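Local coordinates for protein alpha-ketoglutarate-dependent non-heme iron oxygenase EasH (Aspergillus japonicus, PDB 5M0T) that probably catalyses an iron- and 2-oxoglutarate-dependent oxidation step in the biosynthesis of the ergot alkaloid cycloclavine, at residues I36-R47 / L86-L96. Sequence-based numbering, arbitrary orientation.
Sequences IEGFMSADQVRR and LFRDELMNDEL. With ZN (zinc ion), chain G.
Arg47 and Gln44 of helix 42-52 both reach Glu90 of helix 85-91. The short stretches 42-47 and 86-91 of these helices run nearly antiparallel, at 160°, with their axes 11.8 Å apart. Arg47 can be followed outward from its backbone. Arg47 CB lies 4.0 Å from Leu86 CD1. The chain then runs straight to CD and bends at chi3 (-63°), which brings the guanidinium back over the same methyl, so that Leu86 CD1 sits on one face. Arg47 NE gives a 2.9 Å bond to Asp43 OD2, one helical turn earlier, and NH2 adds a second bond to that same oxygen. Arg47 NH1 meets Glu90 OE2 at 2.7 Å in a nearly straight salt bridge, on the syn side of the carboxylate. NH2 also makes a weak bond to Glu90 OE1. The guanidinium is thus held at its edge between two carboxylates, which should fix its rotation.

Glu90 OE1 also takes a 3.0 Å bond from Gln44 NE2, arriving on the anti side. The other end of this amide is used too: Gln44 OE1 accepts from Ser41 N, while Ser41 OG accepts from Gln44 N. This is a capping box at the start of helix 42-52.

The rest of the contact is mainly apolar. Met40 SD rests against Leu91 CD2, and the bend at chi3 (61°) then turns Met40 CE to 4.1 Å from Leu86 CD2. Leu96 CD2 lies at the edge of the Phe39 ring and also meets Ile36 CG2 at 4.2 Å. Next to Ile36, Glu37 binds zinc together with Asp200.

The contact joins the end of strand 33-37 and the start of helix 42-52 to helices 85-91 and 95-105. Phe225 of strand 222-231, in the main sheet of this cupin-clan fold, packs against Met40 and Leu91.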
loop_
_atom_site.group_PDB
_atom_site.type_symbol
_atom_site.label_atom_id
_atom_site.label_comp_id
_atom_site.label_asym_id
_atom_site.label_seq_id
_atom_site.Cartn_x
_atom_site.Cartn_y
_atom_site.Cartn_z
ATOM N N ILE A 36 -1.664 -25.315 12.196
ATOM C CA ILE A 36 -0.926 -26.142 11.246
ATOM C C ILE A 36 0.185 -26.869 12.003
ATOM O O ILE A 36 1.161 -26.247 12.421
ATOM C CB ILE A 36 -0.314 -25.323 10.083
ATOM C CG1 ILE A 36 -1.365 -24.439 9.407
ATOM C CG2 ILE A 36 0.284 -26.244 9.040
ATOM C CD1 ILE A 36 -0.836 -23.556 8.293
ATOM N N GLU A 37 0.041 -28.182 12.156
ATOM C CA GLU A 37 1.089 -29.005 12.758
ATOM C C GLU A 37 2.240 -29.134 11.777
ATOM O O GLU A 37 2.042 -29.510 10.613
ATOM C CB GLU A 37 0.587 -30.405 13.148
ATOM C CG GLU A 37 -0.393 -30.429 14.312
ATOM C CD GLU A 37 0.206 -29.950 15.625
ATOM O OE1 GLU A 37 1.391 -30.223 15.892
ATOM O OE2 GLU A 37 -0.519 -29.301 16.401
ATOM N N GLY A 38 3.435 -28.783 12.248
ATOM C CA GLY A 38 4.648 -28.931 11.461
ATOM C C GLY A 38 4.734 -27.978 10.299
ATOM O O GLY A 38 5.172 -28.366 9.222
ATOM N N PHE A 39 4.306 -26.732 10.502
ATOM C CA PHE A 39 4.442 -25.714 9.453
ATOM C C PHE A 39 5.919 -25.562 9.079
ATOM O O PHE A 39 6.271 -25.562 7.911
ATOM C CB PHE A 39 3.826 -24.378 9.909
ATOM C CG PHE A 39 4.029 -23.254 8.932
ATOM C CD1 PHE A 39 3.414 -23.287 7.680
ATOM C CD2 PHE A 39 4.858 -22.175 9.250
ATOM C CE1 PHE A 39 3.619 -22.268 6.767
ATOM C CE2 PHE A 39 5.063 -21.150 8.346
ATOM C CZ PHE A 39 4.450 -21.202 7.100
ATOM N N MET A 40 6.763 -25.431 10.103
ATOM C CA MET A 40 8.207 -25.518 9.967
ATOM C C MET A 40 8.657 -26.787 10.663
ATOM O O MET A 40 8.072 -27.188 11.673
ATOM C CB MET A 40 8.874 -24.305 10.607
ATOM C CG MET A 40 8.654 -23.011 9.831
ATOM S SD MET A 40 9.333 -21.557 10.664
ATOM C CE MET A 40 11.085 -21.925 10.754
ATOM N N SER A 41 9.685 -27.434 10.123
ATOM C CA SER A 41 10.299 -28.593 10.789
ATOM C C SER A 41 11.136 -28.162 11.994
ATOM O O SER A 41 11.474 -26.979 12.151
ATOM C CB SER A 41 11.195 -29.363 9.818
ATOM O OG SER A 41 12.270 -28.545 9.395
ATOM N N ALA A 42 11.490 -29.140 12.822
ATOM C CA ALA A 42 12.373 -28.915 13.971
ATOM C C ALA A 42 13.715 -28.333 13.531
ATOM O O ALA A 42 14.227 -27.406 14.164
ATOM C CB ALA A 42 12.584 -30.207 14.739
ATOM N N ASP A 43 14.259 -28.860 12.431
ATOM C CA ASP A 43 15.541 -28.399 11.885
ATOM C C ASP A 43 15.504 -26.955 11.398
ATOM O O ASP A 43 16.473 -26.214 11.579
ATOM C CB ASP A 43 16.008 -29.294 10.737
ATOM C CG ASP A 43 17.364 -28.873 10.202
ATOM O OD1 ASP A 43 18.378 -29.198 10.852
ATOM O OD2 ASP A 43 17.407 -28.183 9.156
ATOM N N GLN A 44 14.400 -26.571 10.763
ATOM C CA GLN A 44 14.191 -25.176 10.383
ATOM C C GLN A 44 14.108 -24.236 11.600
ATOM O O GLN A 44 14.697 -23.154 11.600
ATOM C CB GLN A 44 12.932 -25.039 9.543
ATOM C CG GLN A 44 13.098 -25.521 8.106
ATOM C CD GLN A 44 11.820 -25.344 7.314
ATOM O OE1 GLN A 44 10.734 -25.706 7.779
ATOM N NE2 GLN A 44 11.933 -24.755 6.125
ATOM N N VAL A 45 13.396 -24.658 12.635
ATOM C CA VAL A 45 13.256 -23.843 13.842
ATOM C C VAL A 45 14.626 -23.608 14.494
ATOM O O VAL A 45 14.953 -22.469 14.848
ATOM C CB VAL A 45 12.254 -24.474 14.846
ATOM C CG1 VAL A 45 12.282 -23.762 16.201
ATOM C CG2 VAL A 45 10.844 -24.444 14.263
ATOM N N ARG A 46 15.418 -24.677 14.626
ATOM C CA ARG A 46 16.788 -24.588 15.151
ATOM C C ARG A 46 17.644 -23.597 14.358
ATOM O O ARG A 46 18.260 -22.701 14.948
ATOM C CB ARG A 46 17.477 -25.963 15.169
ATOM N N ARG A 47 17.661 -23.747 13.032
ATOM C CA ARG A 47 18.454 -22.865 12.165
ATOM C C ARG A 47 17.951 -21.421 12.163
ATOM O O ARG A 47 18.757 -20.496 12.224
ATOM C CB ARG A 47 18.549 -23.411 10.725
ATOM C CG ARG A 47 19.605 -24.494 10.560
ATOM C CD ARG A 47 19.762 -24.930 9.115
ATOM N NE ARG A 47 18.536 -25.541 8.587
ATOM C CZ ARG A 47 17.790 -25.076 7.577
ATOM N NH1 ARG A 47 18.112 -23.967 6.910
ATOM N NH2 ARG A 47 16.702 -25.751 7.210
ATOM N N LEU A 86 17.193 -18.018 5.879
ATOM C CA LEU A 86 16.094 -18.971 5.916
ATOM C C LEU A 86 14.738 -18.289 5.639
ATOM O O LEU A 86 13.868 -18.878 4.988
ATOM C CB LEU A 86 16.087 -19.712 7.260
ATOM C CG LEU A 86 15.101 -20.884 7.426
ATOM C CD1 LEU A 86 15.712 -21.978 8.312
ATOM C CD2 LEU A 86 13.727 -20.442 7.958
ATOM N N PHE A 87 14.562 -17.057 6.113
ATOM C CA PHE A 87 13.355 -16.286 5.810
ATOM C C PHE A 87 13.289 -15.973 4.305
ATOM O O PHE A 87 12.310 -16.278 3.630
ATOM C CB PHE A 87 13.331 -14.984 6.623
ATOM C CG PHE A 87 12.042 -14.258 6.557
ATOM C CD1 PHE A 87 11.761 -13.402 5.497
ATOM C CD2 PHE A 87 11.111 -14.406 7.568
ATOM C CE1 PHE A 87 10.548 -12.741 5.428
ATOM C CE2 PHE A 87 9.907 -13.737 7.512
ATOM C CZ PHE A 87 9.615 -12.906 6.441
ATOM N N ARG A 88 14.352 -15.352 3.809
ATOM C CA ARG A 88 14.459 -14.970 2.408
ATOM C C ARG A 88 14.241 -16.126 1.421
ATOM O O ARG A 88 13.521 -15.954 0.461
ATOM C CB ARG A 88 15.826 -14.337 2.143
ATOM C CG ARG A 88 15.986 -12.942 2.727
ATOM C CD ARG A 88 17.209 -12.251 2.141
ATOM N NE ARG A 88 18.454 -12.984 2.383
ATOM C CZ ARG A 88 19.144 -12.999 3.523
ATOM N NH1 ARG A 88 18.723 -12.337 4.601
ATOM N NH2 ARG A 88 20.264 -13.708 3.583
ATOM N N ASP A 89 14.851 -17.283 1.688
ATOM C CA ASP A 89 14.932 -18.403 0.722
ATOM C C ASP A 89 13.924 -19.533 0.952
ATOM O O ASP A 89 13.397 -20.078 -0.008
ATOM C CB ASP A 89 16.327 -19.020 0.753
ATOM C CG ASP A 89 17.427 -18.046 0.382
ATOM O OD1 ASP A 89 17.141 -16.876 0.058
ATOM O OD2 ASP A 89 18.609 -18.471 0.417
ATOM N N GLU A 90 13.679 -19.904 2.208
ATOM C CA GLU A 90 12.806 -21.037 2.529
ATOM C C GLU A 90 11.360 -20.582 2.735
ATOM O O GLU A 90 10.465 -21.052 2.047
ATOM C CB GLU A 90 13.346 -21.819 3.739
ATOM C CG GLU A 90 14.827 -22.191 3.586
ATOM C CD GLU A 90 15.354 -23.238 4.574
ATOM O OE1 GLU A 90 14.603 -24.139 5.016
ATOM O OE2 GLU A 90 16.558 -23.173 4.896
ATOM N N LEU A 91 11.140 -19.633 3.637
ATOM C CA LEU A 91 9.779 -19.183 3.968
ATOM C C LEU A 91 9.097 -18.363 2.862
ATOM O O LEU A 91 7.910 -18.573 2.573
ATOM C CB LEU A 91 9.773 -18.392 5.270
ATOM C CG LEU A 91 10.207 -19.203 6.486
ATOM C CD1 LEU A 91 10.363 -18.272 7.681
ATOM C CD2 LEU A 91 9.216 -20.326 6.787
ATOM N N MET A 92 9.832 -17.447 2.237
ATOM C CA MET A 92 9.266 -16.646 1.158
ATOM C C MET A 92 9.037 -17.431 -0.149
ATOM O O MET A 92 8.409 -16.889 -1.066
ATOM C CB MET A 92 10.099 -15.381 0.898
ATOM C CG MET A 92 9.990 -14.312 1.984
ATOM S SD MET A 92 8.297 -13.780 2.366
ATOM C CE MET A 92 7.887 -14.837 3.761
ATOM N N ASN A 93 9.512 -18.683 -0.232
ATOM C CA ASN A 93 9.190 -19.575 -1.348
ATOM C C ASN A 93 8.353 -20.793 -0.947
ATOM O O ASN A 93 8.201 -21.725 -1.734
ATOM C CB ASN A 93 10.490 -20.053 -1.985
ATOM C CG ASN A 93 11.256 -18.931 -2.626
ATOM O OD1 ASN A 93 10.817 -18.368 -3.649
ATOM N ND2 ASN A 93 12.401 -18.587 -2.040
ATOM N N ASP A 94 7.808 -20.804 0.264
ATOM C CA ASP A 94 7.073 -21.970 0.756
ATOM C C ASP A 94 5.752 -22.177 -0.006
ATOM O O ASP A 94 4.876 -21.312 0.002
ATOM C CB ASP A 94 6.783 -21.824 2.250
ATOM C CG ASP A 94 6.316 -23.112 2.875
ATOM O OD1 ASP A 94 5.113 -23.242 3.170
ATOM O OD2 ASP A 94 7.144 -24.028 3.047
ATOM N N GLU A 95 5.617 -23.338 -0.646
ATOM C CA GLU A 95 4.418 -23.668 -1.418
ATOM C C GLU A 95 3.122 -23.649 -0.625
ATOM O O GLU A 95 2.107 -23.236 -1.158
ATOM C CB GLU A 95 4.587 -25.006 -2.150
ATOM C CG GLU A 95 5.365 -24.795 -3.446
ATOM C CD GLU A 95 6.120 -26.010 -3.955
ATOM O OE1 GLU A 95 6.985 -26.533 -3.222
ATOM O OE2 GLU A 95 5.882 -26.412 -5.117
ATOM N N LEU A 96 3.142 -24.074 0.630
ATOM C CA LEU A 96 1.930 -24.021 1.442
ATOM C C LEU A 96 1.512 -22.564 1.738
ATOM O O LEU A 96 0.341 -22.221 1.614
ATOM C CB LEU A 96 2.076 -24.825 2.742
ATOM C CG LEU A 96 0.857 -24.763 3.668
ATOM C CD1 LEU A 96 -0.362 -25.301 2.948
ATOM C CD2 LEU A 96 1.092 -25.533 4.948
HETATM ZN ZN ZN G . 1.804 -30.031 17.823
HETATM O O HOH W 1 3.632 -30.771 17.556
#